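Local coordinates for Non-structural protein 3 (Porcine deltacoronavirus, PDB 6LN0) that probably cleaves the viral polyprotein through its papain-like protease domain and probably binds ADP-ribose through its macro domain, at residues Ile345-Tyr351 against Ala377-Ser383; Glu386-Pro390 against Thr402-Lys406; Pro390-Ala395 against Ala415-Tyr421. All blocks are in the same frame, centred on the assembly; numbering follows the deposited sequence.

Contact 1: residues Ile345-Tyr351 against Ala377-Ser383; sequences ISVAREY and AVAIGTS
Val-347, Ala-379 and Tyr-351 make the apolar centre: the Ala-379 methyl lies 4.0 Å from Val-347 CG2 and equally 4.0 Å from Tyr-351 CE1, small enough to sit between branch and ring. The ring then runs on over Gly-381, whose CA stands 3.9 Å from the Tyr-351 ring centroid, over one face and offset toward its rim, as a CH-pi contact; glycine suits this place because the flat ring lies directly against backbone. Tyr-351 CG is anti to its N (chi1 177°), which lays the ring along strand 376-383 and carries its hydroxyl to a hydrogen bond with Thr-420. Ile-345 reaches the other way, CD1 meeting Ala-377 CB, while Ile-380 folds CG1 back over Ser-346 CA on the opposite face of the sheet. Outward lies the polar ladder. Ile-345 N gives Val-378 O a nearly straight bond (2.8 Å, 171°), Ile-380 N answers to Ile-345 O, and Val-347 N reaches Ile-380 O at 2.9 Å. This is a short parallel pairing, characteristic here of the long mixed sheet that, in papain-like proteases of coronaviruses, runs from the palm into the zinc-bearing fingers.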
ATOM      1  N   ILE A 345     -13.415  -2.545 -34.954  1.00 39.60           N
ATOM      2  CA  ILE A 345     -13.632  -3.838 -35.584  1.00 36.82           C
ATOM      3  C   ILE A 345     -12.314  -4.578 -35.647  1.00 37.46           C
ATOM      4  O   ILE A 345     -11.325  -4.075 -36.187  1.00 43.47           O
ATOM      5  CB  ILE A 345     -14.209  -3.694 -36.995  1.00 41.22           C
ATOM      6  CG1 ILE A 345     -15.340  -2.680 -37.041  1.00 43.83           C
ATOM      7  CG2 ILE A 345     -14.664  -5.060 -37.483  1.00 40.65           C
ATOM      8  CD1 ILE A 345     -15.850  -2.479 -38.486  1.00 40.97           C
ATOM      9  N   SER A 346     -12.308  -5.785 -35.156  1.00 42.36           N
ATOM     10  CA  SER A 346     -11.112  -6.605 -35.142  1.00 44.57           C
ATOM     11  C   SER A 346     -11.271  -7.578 -36.310  1.00 40.40           C
ATOM     12  O   SER A 346     -11.936  -8.606 -36.187  1.00 41.97           O
ATOM     13  CB  SER A 346     -10.968  -7.284 -33.781  1.00 35.81           C
ATOM     14  OG  SER A 346     -10.277  -8.512 -33.878  1.00 52.80           O
ATOM     15  N   VAL A 347     -10.706  -7.227 -37.463  1.00 40.96           N
ATOM     16  CA  VAL A 347     -10.903  -8.014 -38.683  1.00 43.73           C
ATOM     17  C   VAL A 347      -9.812  -9.078 -38.656  1.00 47.08           C
ATOM     18  O   VAL A 347      -8.675  -8.850 -39.075  1.00 46.70           O
ATOM     19  CB  VAL A 347     -10.852  -7.162 -39.946  1.00 45.78           C
ATOM     20  CG1 VAL A 347     -11.237  -8.011 -41.160  1.00 42.93           C
ATOM     21  CG2 VAL A 347     -11.727  -5.925 -39.809  1.00 37.33           C
ATOM     22  N   ALA A 348     -10.158 -10.246 -38.127  1.00 46.74           N
ATOM     23  CA  ALA A 348      -9.147 -11.259 -37.862  1.00 50.67           C
ATOM     24  C   ALA A 348      -8.654 -11.926 -39.145  1.00 48.12           C
ATOM     25  O   ALA A 348      -7.556 -12.489 -39.168  1.00 49.27           O
ATOM     26  CB  ALA A 348      -9.711 -12.287 -36.872  1.00 40.15           C
ATOM     27  N   ARG A 349      -9.430 -11.854 -40.215  1.00 47.32           N
ATOM     28  CA  ARG A 349      -9.075 -12.484 -41.473  1.00 47.23           C
ATOM     29  C   ARG A 349      -9.712 -11.684 -42.593  1.00 49.65           C
ATOM     30  O   ARG A 349     -10.805 -11.135 -42.432  1.00 47.31           O
ATOM     31  CB  ARG A 349      -9.558 -13.930 -41.538  1.00 47.63           C
ATOM     32  CG  ARG A 349      -9.052 -14.655 -42.736  1.00 48.57           C
ATOM     33  CD  ARG A 349      -9.455 -16.090 -42.677  1.00 51.25           C
ATOM     34  NE  ARG A 349      -9.148 -16.750 -43.931  1.00 51.31           N
ATOM     35  CZ  ARG A 349      -9.567 -17.969 -44.257  1.00 56.86           C
ATOM     36  NH1 ARG A 349     -10.309 -18.675 -43.410  1.00 50.03           N
ATOM     37  NH2 ARG A 349      -9.240 -18.484 -45.442  1.00 54.34           N
ATOM     38  N   GLU A 350      -9.021 -11.638 -43.730  1.00 45.65           N
ATOM     39  CA  GLU A 350      -9.456 -10.880 -44.894  1.00 45.70           C
ATOM     40  C   GLU A 350      -9.374  -9.386 -44.656  1.00 45.87           C
ATOM     41  O   GLU A 350     -10.167  -8.625 -45.209  1.00 46.72           O
ATOM     42  CB  GLU A 350     -10.878 -11.256 -45.334  1.00 45.95           C
ATOM     43  CG  GLU A 350     -11.157 -12.750 -45.391  1.00 49.14           C
ATOM     44  CD  GLU A 350     -10.467 -13.426 -46.559  1.00 61.75           C
ATOM     45  OE1 GLU A 350     -10.685 -14.648 -46.758  1.00 64.78           O
ATOM     46  OE2 GLU A 350      -9.712 -12.731 -47.284  1.00 64.33           O
ATOM     47  N   TYR A 351      -8.441  -8.966 -43.805  1.00 49.03           N
ATOM     48  CA  TYR A 351      -8.307  -7.553 -43.502  1.00 43.52           C
ATOM     49  C   TYR A 351      -7.928  -6.799 -44.762  1.00 47.08           C
ATOM     50  O   TYR A 351      -6.914  -7.101 -45.396  1.00 48.21           O
ATOM     51  CB  TYR A 351      -7.246  -7.313 -42.432  1.00 47.35           C
ATOM     52  CG  TYR A 351      -7.042  -5.840 -42.168  1.00 43.51           C
ATOM     53  CD1 TYR A 351      -8.137  -5.003 -42.033  1.00 43.07           C
ATOM     54  CD2 TYR A 351      -5.772  -5.286 -42.057  1.00 46.07           C
ATOM     55  CE1 TYR A 351      -7.999  -3.667 -41.798  1.00 44.47           C
ATOM     56  CE2 TYR A 351      -5.611  -3.920 -41.800  1.00 45.86           C
ATOM     57  CZ  TYR A 351      -6.743  -3.116 -41.676  1.00 49.11           C
ATOM     58  OH  TYR A 351      -6.651  -1.759 -41.419  1.00 47.82           O
ATOM     59  N   ALA A 377     -15.817   3.986 -38.583  1.00 46.78           N
ATOM     60  CA  ALA A 377     -15.375   2.815 -37.845  1.00 43.44           C
ATOM     61  C   ALA A 377     -13.874   2.649 -38.013  1.00 46.66           C
ATOM     62  O   ALA A 377     -13.336   2.923 -39.089  1.00 44.74           O
ATOM     63  CB  ALA A 377     -16.107   1.557 -38.318  1.00 42.44           C
ATOM     64  N   VAL A 378     -13.203   2.225 -36.936  1.00 42.35           N
ATOM     65  CA  VAL A 378     -11.799   1.838 -36.968  1.00 38.91           C
ATOM     66  C   VAL A 378     -11.729   0.335 -37.131  1.00 40.34           C
ATOM     67  O   VAL A 378     -12.443  -0.399 -36.446  1.00 43.13           O
ATOM     68  CB  VAL A 378     -11.052   2.265 -35.691  1.00 41.62           C
ATOM     69  CG1 VAL A 378      -9.689   1.580 -35.626  1.00 37.72           C
ATOM     70  CG2 VAL A 378     -10.907   3.767 -35.639  1.00 44.99           C
ATOM     71  N   ALA A 379     -10.855  -0.133 -38.016  1.00 39.75           N
ATOM     72  CA  ALA A 379     -10.641  -1.557 -38.221  1.00 40.66           C
ATOM     73  C   ALA A 379      -9.195  -1.876 -37.904  1.00 39.77           C
ATOM     74  O   ALA A 379      -8.304  -1.074 -38.192  1.00 44.51           O
ATOM     75  CB  ALA A 379     -10.963  -1.973 -39.665  1.00 40.16           C
ATOM     76  N   ILE A 380      -8.959  -3.030 -37.292  1.00 41.54           N
ATOM     77  CA  ILE A 380      -7.605  -3.455 -36.975  1.00 41.92           C
ATOM     78  C   ILE A 380      -7.390  -4.833 -37.562  1.00 42.07           C
ATOM     79  O   ILE A 380      -8.296  -5.672 -37.584  1.00 47.09           O
ATOM     80  CB  ILE A 380      -7.272  -3.451 -35.457  1.00 40.24           C
ATOM     81  CG1 ILE A 380      -8.296  -4.219 -34.635  1.00 44.47           C
ATOM     82  CG2 ILE A 380      -7.080  -2.027 -34.933  1.00 34.38           C
ATOM     83  CD1 ILE A 380      -7.782  -4.523 -33.199  1.00 44.93           C
ATOM     84  N   GLY A 381      -6.177  -5.045 -38.046  1.00 45.30           N
ATOM     85  CA  GLY A 381      -5.753  -6.291 -38.649  1.00 44.00           C
ATOM     86  C   GLY A 381      -4.348  -6.065 -39.152  1.00 42.23           C
ATOM     87  O   GLY A 381      -3.740  -5.040 -38.848  1.00 43.22           O
ATOM     88  N   THR A 382      -3.831  -6.991 -39.951  1.00 46.14           N
ATOM     89  CA  THR A 382      -2.566  -6.723 -40.631  1.00 51.39           C
ATOM     90  C   THR A 382      -2.646  -7.108 -42.098  1.00 48.62           C
ATOM     91  O   THR A 382      -2.980  -8.251 -42.415  1.00 48.76           O
ATOM     92  CB  THR A 382      -1.418  -7.472 -39.981  1.00 49.25           C
ATOM     93  OG1 THR A 382      -1.470  -7.244 -38.579  1.00 52.58           O
ATOM     94  CG2 THR A 382      -0.091  -6.956 -40.547  1.00 52.11           C
ATOM     95  N   SER A 383      -2.321  -6.166 -42.979  1.00 54.19           N
ATOM     96  CA  SER A 383      -2.110  -6.460 -44.394  1.00 52.66           C
ATOM     97  C   SER A 383      -1.001  -5.586 -44.960  1.00 53.14           C
ATOM     98  O   SER A 383      -0.734  -4.487 -44.468  1.00 49.86           O
ATOM     99  CB  SER A 383      -3.366  -6.248 -45.243  1.00 55.52           C
ATOM    100  OG  SER A 383      -3.180  -6.764 -46.568  1.00 61.06           O
TER

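Contact 2: residues Glu386-Pro390 against Thr402-Lys406; sequences EPTGP and TNGKK
Gly-389 and Gly-404 bring two loops backbone to backbone, their CA atoms only 3.6 Å apart, and Gly-404 CA also comes to 3.4 Å from Thr-388 C. Glycine suits the two positions for different reasons: a CB on Gly-404 would run into the main chain of Thr-388 and Gly-389 in the other loop, whereas one on Gly-389 would point away from that loop and collide with the ring of Pro-390 that follows it. No hydrogen bond spans the gap: Gly-404 N sits near Gly-389 O, but at a poor angle.

That N-H is instead used within its own loop. Asn-403 has an unusual first torsion (chi1 -147°), which together with its second turns the amide back so that OD1 faces the next N-H and accepts from Gly-404 N at 2.9 Å, in the carbonyl plane and on a lone pair. The bond holds the amide alongside the pyrrolidine of Pro-390, the two side chains pointing the same way, with Asn-403 OD1 4.0 Å from Pro-390 CD. A rigid proline offers a smooth flank here, and its CA makes a CA-H...O contact with Thr-402 O.

Thr-402 works inside the loop 402-406. Its OG1 lies 2.7 Å from Asn-403 O and 2.6 Å from Lys-406 O, two carbonyls within reach of a single proton. Lys-405 starts with CG beside its own N and bends at each later torsion; the curled chain lays the apolar CD near Thr-388 O at 4.0 Å, a loose contact at the exposed surface.

The two loops flank strands 391-395 and 398-402, with Thr-402 bonded through its backbone to Ala-391, so the arrangement is that of the open end of an antiparallel beta hairpin, at the border of the protease's mixed sheet.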
ATOM      1  N   GLU A 386      -1.938  -1.010 -49.392  1.00 61.60           N
ATOM      2  CA  GLU A 386      -1.743   0.359 -48.959  1.00 67.49           C
ATOM      3  C   GLU A 386      -3.074   1.020 -48.635  1.00 67.89           C
ATOM      4  O   GLU A 386      -4.072   0.801 -49.333  1.00 63.83           O
ATOM      5  CB  GLU A 386      -1.002   1.194 -50.019  1.00 69.64           C
ATOM      6  CG  GLU A 386       0.521   0.960 -50.039  1.00 74.46           C
ATOM      7  CD  GLU A 386       1.307   2.016 -49.257  1.00 80.34           C
ATOM      8  OE1 GLU A 386       0.697   3.034 -48.848  1.00 78.97           O
ATOM      9  OE2 GLU A 386       2.533   1.821 -49.040  1.00 87.95           O
ATOM     10  N   PRO A 387      -3.110   1.828 -47.589  1.00 59.62           N
ATOM     11  CA  PRO A 387      -4.348   2.504 -47.217  1.00 61.66           C
ATOM     12  C   PRO A 387      -4.531   3.791 -48.003  1.00 61.94           C
ATOM     13  O   PRO A 387      -3.575   4.395 -48.482  1.00 68.41           O
ATOM     14  CB  PRO A 387      -4.124   2.807 -45.734  1.00 58.71           C
ATOM     15  CG  PRO A 387      -2.648   3.125 -45.694  1.00 57.48           C
ATOM     16  CD  PRO A 387      -2.007   2.157 -46.673  1.00 61.51           C
ATOM     17  N   THR A 388      -5.790   4.223 -48.093  1.00 64.02           N
ATOM     18  CA  THR A 388      -6.152   5.473 -48.752  1.00 62.45           C
ATOM     19  C   THR A 388      -6.805   6.469 -47.802  1.00 67.48           C
ATOM     20  O   THR A 388      -7.375   7.468 -48.262  1.00 67.65           O
ATOM     21  CB  THR A 388      -7.092   5.208 -49.932  1.00 67.81           C
ATOM     22  OG1 THR A 388      -8.382   4.850 -49.429  1.00 67.87           O
ATOM     23  CG2 THR A 388      -6.562   4.079 -50.819  1.00 64.68           C
ATOM     24  N   GLY A 389      -6.752   6.219 -46.496  1.00 63.98           N
ATOM     25  CA  GLY A 389      -7.223   7.155 -45.502  1.00 59.90           C
ATOM     26  C   GLY A 389      -6.358   7.063 -44.262  1.00 57.82           C
ATOM     27  O   GLY A 389      -5.328   6.381 -44.270  1.00 58.99           O
ATOM     28  N   PRO A 390      -6.758   7.720 -43.173  1.00 57.03           N
ATOM     29  CA  PRO A 390      -5.959   7.672 -41.931  1.00 57.62           C
ATOM     30  C   PRO A 390      -5.685   6.242 -41.491  1.00 51.99           C
ATOM     31  O   PRO A 390      -6.597   5.425 -41.373  1.00 51.15           O
ATOM     32  CB  PRO A 390      -6.832   8.406 -40.908  1.00 50.91           C
ATOM     33  CG  PRO A 390      -7.782   9.224 -41.710  1.00 55.08           C
ATOM     34  CD  PRO A 390      -7.981   8.529 -43.034  1.00 52.38           C
ATOM     35  N   THR A 402      -0.174   7.682 -40.651  1.00 62.63           N
ATOM     36  CA  THR A 402      -0.133   8.224 -41.995  1.00 66.09           C
ATOM     37  C   THR A 402      -1.561   8.477 -42.440  1.00 66.05           C
ATOM     38  O   THR A 402      -2.402   7.577 -42.374  1.00 65.18           O
ATOM     39  CB  THR A 402       0.586   7.272 -42.964  1.00 67.62           C
ATOM     40  OG1 THR A 402       0.349   7.691 -44.311  1.00 72.36           O
ATOM     41  CG2 THR A 402       0.103   5.838 -42.795  1.00 64.54           C
ATOM     42  N   ASN A 403      -1.847   9.712 -42.835  1.00 72.20           N
ATOM     43  CA  ASN A 403      -3.051   9.966 -43.599  1.00 71.12           C
ATOM     44  C   ASN A 403      -2.907   9.293 -44.960  1.00 73.82           C
ATOM     45  O   ASN A 403      -1.815   8.922 -45.380  1.00 81.21           O
ATOM     46  CB  ASN A 403      -3.290  11.471 -43.730  1.00 76.23           C
ATOM     47  CG  ASN A 403      -4.753  11.833 -43.762  1.00 76.29           C
ATOM     48  OD1 ASN A 403      -5.515  11.328 -44.595  1.00 74.62           O
ATOM     49  ND2 ASN A 403      -5.163  12.714 -42.841  1.00 77.42           N
ATOM     50  N   GLY A 404      -4.017   9.123 -45.653  1.00 69.48           N
ATOM     51  CA  GLY A 404      -4.028   8.194 -46.781  1.00 76.49           C
ATOM     52  C   GLY A 404      -2.999   8.468 -47.876  1.00 83.19           C
ATOM     53  O   GLY A 404      -2.653   7.567 -48.649  1.00 85.26           O
ATOM     54  N   LYS A 405      -2.509   9.702 -47.981  1.00 86.51           N
ATOM     55  CA  LYS A 405      -1.911  10.213 -49.210  1.00 89.75           C
ATOM     56  C   LYS A 405      -0.439  10.543 -49.003  1.00 95.45           C
ATOM     57  O   LYS A 405      -0.074  11.712 -49.061  1.00101.42           O
ATOM     58  CB  LYS A 405      -2.717  11.480 -49.686  1.00 92.28           C
ATOM     59  CG  LYS A 405      -4.265  11.408 -49.696  1.00 94.10           C
ATOM     60  CD  LYS A 405      -4.891  10.041 -49.997  1.00 87.45           C
ATOM     61  CE  LYS A 405      -4.442   9.458 -51.329  1.00 83.92           C
ATOM     62  NZ  LYS A 405      -5.043  10.122 -52.503  1.00 90.02           N
ATOM     63  N   LYS A 406       0.410   9.520 -48.889  1.00 95.66           N
ATOM     64  CA  LYS A 406       1.691   9.693 -48.211  1.00 95.10           C
ATOM     65  C   LYS A 406       1.383  10.332 -46.849  1.00 93.94           C
ATOM     66  O   LYS A 406       0.900   9.621 -45.967  1.00 95.55           O
ATOM     67  CB  LYS A 406       2.681  10.510 -49.056  1.00 97.98           C
ATOM     68  CG  LYS A 406       3.063   9.829 -50.408  1.00 97.01           C
ATOM     69  CD  LYS A 406       3.030  10.794 -51.594  1.00 95.54           C
ATOM     70  CE  LYS A 406       1.609  10.953 -52.117  1.00 95.99           C
ATOM     71  NZ  LYS A 406       1.449  12.220 -52.881  1.00 92.75           N
TER

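Contact 3: residues Pro390-Ala395 against Ala415-Tyr421; sequences PAIKFA and ANVVATY
Ala-391, Ile-392 and Lys-393 pair with Thr-420, Ala-419 and Val-417, and backbone hydrogen bonds carry the contact. Ile-392 uses both of its polar backbone atoms, N to Ala-419 O and O from Val-418 N, each 2.8 Å. Phe-394 N binds Asn-416 O, and at the far end Tyr-421 N gives Pro-390 O a bond of 3.0 Å; the proline, which has no N-H to offer, contributes its carbonyl. CA-H...O contacts fill in between, such as Ala-391 CA to Ala-419 O at 3.1 Å.

The register slips by one residue between Ile-392 and Lys-393, a beta bulge in an otherwise antiparallel pair of the protease's mixed sheet. Val-418 is the extra residue, and its carbonyl is bound by Gln-314 of helix 313-322.

Apolar contacts divide between two faces. On one, Val-417 has CG2 anti to its N, bringing that methyl to 3.6 Å from Ala-391 CB, where a small residue fits; Thr-420 CG2 lies 3.8 Å from Ala-391 CB. On the other, Ile-392 CG2 crosses Val-418 CG2 obliquely at 3.7 Å, and Leu-268 of helix 260-270 covers Ile-392 and Ala-419. Separately, at the end of the pairing, Ala-395 CB and Ala-415 CB touch at 3.5 Å.

Of the charged groups, Lys-393 lays its CD along Ala-415, 3.9 Å from Ala-415 CB, the long aliphatic part suiting a buried path while NZ reaches Glu-386 in a salt bridge.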
ATOM      1  N   PRO A 390      -6.758   7.720 -43.173  1.00 57.03           N
ATOM      2  CA  PRO A 390      -5.959   7.672 -41.931  1.00 57.62           C
ATOM      3  C   PRO A 390      -5.685   6.242 -41.491  1.00 51.99           C
ATOM      4  O   PRO A 390      -6.597   5.425 -41.373  1.00 51.15           O
ATOM      5  CB  PRO A 390      -6.832   8.406 -40.908  1.00 50.91           C
ATOM      6  CG  PRO A 390      -7.782   9.224 -41.710  1.00 55.08           C
ATOM      7  CD  PRO A 390      -7.981   8.529 -43.034  1.00 52.38           C
ATOM      8  N   ALA A 391      -4.413   5.933 -41.262  1.00 51.53           N
ATOM      9  CA  ALA A 391      -4.015   4.566 -40.963  1.00 47.24           C
ATOM     10  C   ALA A 391      -2.821   4.571 -40.015  1.00 50.00           C
ATOM     11  O   ALA A 391      -2.289   5.622 -39.638  1.00 47.71           O
ATOM     12  CB  ALA A 391      -3.680   3.792 -42.240  1.00 46.20           C
ATOM     13  N   ILE A 392      -2.409   3.372 -39.622  1.00 46.26           N
ATOM     14  CA  ILE A 392      -1.197   3.176 -38.845  1.00 46.58           C
ATOM     15  C   ILE A 392      -0.376   2.105 -39.543  1.00 42.57           C
ATOM     16  O   ILE A 392      -0.904   1.058 -39.931  1.00 42.53           O
ATOM     17  CB  ILE A 392      -1.501   2.783 -37.382  1.00 44.06           C
ATOM     18  CG1 ILE A 392      -2.174   3.958 -36.644  1.00 45.00           C
ATOM     19  CG2 ILE A 392      -0.237   2.395 -36.691  1.00 43.72           C
ATOM     20  CD1 ILE A 392      -2.496   3.705 -35.152  1.00 43.91           C
ATOM     21  N   LYS A 393       0.901   2.380 -39.738  1.00 47.27           N
ATOM     22  CA  LYS A 393       1.811   1.406 -40.314  1.00 53.92           C
ATOM     23  C   LYS A 393       2.850   1.006 -39.274  1.00 58.08           C
ATOM     24  O   LYS A 393       3.252   1.808 -38.417  1.00 52.53           O
ATOM     25  CB  LYS A 393       2.493   1.947 -41.585  1.00 57.72           C
ATOM     26  CG  LYS A 393       1.557   2.188 -42.780  1.00 56.07           C
ATOM     27  CD  LYS A 393       2.257   1.921 -44.101  1.00 58.75           C
ATOM     28  CE  LYS A 393       2.042   3.057 -45.108  1.00 69.66           C
ATOM     29  NZ  LYS A 393       3.128   3.106 -46.160  1.00 78.24           N
ATOM     30  N   PHE A 394       3.270  -0.255 -39.367  1.00 56.84           N
ATOM     31  CA  PHE A 394       4.186  -0.877 -38.423  1.00 60.04           C
ATOM     32  C   PHE A 394       5.226  -1.642 -39.227  1.00 65.78           C
ATOM     33  O   PHE A 394       4.868  -2.469 -40.073  1.00 59.54           O
ATOM     34  CB  PHE A 394       3.415  -1.817 -37.494  1.00 57.79           C
ATOM     35  CG  PHE A 394       4.184  -2.282 -36.278  1.00 64.69           C
ATOM     36  CD1 PHE A 394       5.194  -3.225 -36.388  1.00 61.28           C
ATOM     37  CD2 PHE A 394       3.846  -1.819 -35.012  1.00 64.12           C
ATOM     38  CE1 PHE A 394       5.870  -3.672 -35.268  1.00 65.04           C
ATOM     39  CE2 PHE A 394       4.530  -2.258 -33.882  1.00 68.05           C
ATOM     40  CZ  PHE A 394       5.539  -3.184 -34.013  1.00 70.07           C
ATOM     41  N   ALA A 395       6.503  -1.361 -38.978  1.00 63.25           N
ATOM     42  CA  ALA A 395       7.578  -2.123 -39.595  1.00 62.46           C
ATOM     43  C   ALA A 395       8.860  -1.837 -38.838  1.00 65.80           C
ATOM     44  O   ALA A 395       9.086  -0.706 -38.402  1.00 70.71           O
ATOM     45  CB  ALA A 395       7.754  -1.770 -41.077  1.00 66.73           C
ATOM     46  N   ALA A 415       5.421  -1.079 -45.545  1.00 76.40           N
ATOM     47  CA  ALA A 415       5.153  -1.504 -44.187  1.00 68.56           C
ATOM     48  C   ALA A 415       3.734  -2.027 -44.140  1.00 59.38           C
ATOM     49  O   ALA A 415       2.858  -1.550 -44.862  1.00 62.34           O
ATOM     50  CB  ALA A 415       5.331  -0.355 -43.188  1.00 63.71           C
ATOM     51  N   ASN A 416       3.519  -3.029 -43.302  1.00 60.38           N
ATOM     52  CA  ASN A 416       2.156  -3.454 -43.040  1.00 56.40           C
ATOM     53  C   ASN A 416       1.351  -2.296 -42.463  1.00 50.65           C
ATOM     54  O   ASN A 416       1.883  -1.407 -41.791  1.00 52.45           O
ATOM     55  CB  ASN A 416       2.170  -4.650 -42.101  1.00 52.22           C
ATOM     56  CG  ASN A 416       2.892  -5.824 -42.708  1.00 55.96           C
ATOM     57  OD1 ASN A 416       2.738  -6.087 -43.905  1.00 62.05           O
ATOM     58  ND2 ASN A 416       3.699  -6.517 -41.919  1.00 49.55           N
ATOM     59  N   VAL A 417       0.075  -2.263 -42.787  1.00 46.58           N
ATOM     60  CA  VAL A 417      -0.861  -1.377 -42.102  1.00 54.26           C
ATOM     61  C   VAL A 417      -1.555  -2.207 -41.026  1.00 46.32           C
ATOM     62  O   VAL A 417      -1.830  -3.401 -41.239  1.00 42.39           O
ATOM     63  CB  VAL A 417      -1.855  -0.735 -43.095  1.00 55.66           C
ATOM     64  CG1 VAL A 417      -2.775  -1.769 -43.663  1.00 54.20           C
ATOM     65  CG2 VAL A 417      -2.667   0.354 -42.414  1.00 55.55           C
ATOM     66  N   VAL A 418      -1.744  -1.621 -39.842  1.00 49.35           N
ATOM     67  CA  VAL A 418      -2.311  -2.348 -38.706  1.00 44.37           C
ATOM     68  C   VAL A 418      -3.564  -1.707 -38.131  1.00 45.62           C
ATOM     69  O   VAL A 418      -4.231  -2.332 -37.290  1.00 43.35           O
ATOM     70  CB  VAL A 418      -1.276  -2.578 -37.582  1.00 45.53           C
ATOM     71  CG1 VAL A 418      -0.189  -3.497 -38.086  1.00 43.40           C
ATOM     72  CG2 VAL A 418      -0.714  -1.248 -37.058  1.00 46.73           C
ATOM     73  N   ALA A 419      -3.940  -0.519 -38.576  1.00 45.02           N
ATOM     74  CA  ALA A 419      -5.236   0.031 -38.217  1.00 43.40           C
ATOM     75  C   ALA A 419      -5.593   1.073 -39.263  1.00 44.08           C
ATOM     76  O   ALA A 419      -4.707   1.766 -39.765  1.00 44.83           O
ATOM     77  CB  ALA A 419      -5.215   0.654 -36.812  1.00 39.20           C
ATOM     78  N   THR A 420      -6.884   1.181 -39.576  1.00 43.65           N
ATOM     79  CA  THR A 420      -7.402   2.165 -40.518  1.00 43.08           C
ATOM     80  C   THR A 420      -8.695   2.738 -39.966  1.00 43.49           C
ATOM     81  O   THR A 420      -9.455   2.047 -39.278  1.00 45.21           O
ATOM     82  CB  THR A 420      -7.686   1.556 -41.907  1.00 47.58           C
ATOM     83  OG1 THR A 420      -8.505   0.392 -41.756  1.00 45.34           O
ATOM     84  CG2 THR A 420      -6.392   1.166 -42.622  1.00 43.95           C
ATOM     85  N   TYR A 421      -8.942   4.009 -40.266  1.00 42.55           N
ATOM     86  CA  TYR A 421     -10.207   4.655 -39.936  1.00 45.22           C
ATOM     87  C   TYR A 421     -11.002   4.906 -41.211  1.00 46.44           C
ATOM     88  O   TYR A 421     -10.485   5.489 -42.166  1.00 52.68           O
ATOM     89  CB  TYR A 421      -9.994   5.975 -39.196  1.00 45.89           C
ATOM     90  CG  TYR A 421     -11.284   6.725 -39.042  1.00 47.50           C
ATOM     91  CD1 TYR A 421     -12.273   6.259 -38.173  1.00 48.13           C
ATOM     92  CD2 TYR A 421     -11.551   7.863 -39.796  1.00 45.91           C
ATOM     93  CE1 TYR A 421     -13.489   6.913 -38.040  1.00 44.04           C
ATOM     94  CE2 TYR A 421     -12.763   8.525 -39.664  1.00 49.71           C
ATOM     95  CZ  TYR A 421     -13.725   8.039 -38.768  1.00 48.24           C
ATOM     96  OH  TYR A 421     -14.928   8.672 -38.610  1.00 50.08           O
TER

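Overall arrangement
Along the chain, contact 1 comes first: it brings strand 376-383 beside the end of strand 338-346 and closes the excursion through strands 358-360 and 365-371. Contact 2 opens only afterwards and closes the hairpin of strands 391-395 and 398-402 at its open end. Contact 3 closes the longer loop from strand 391-395 through 398-402 to strand 416-423; its segments alternate with those of contact 2, so the two cross, and they share Pro-390. The Tyr-351 to Thr-420 hydroxyl bond joins contacts 1 and 3, while the Glu-386 to Lys-393 salt bridge joins contacts 2 and 3. Strand 416-423, bonded to both 376-383 and 391-395, ties the edge hairpin to the middle of the sheet.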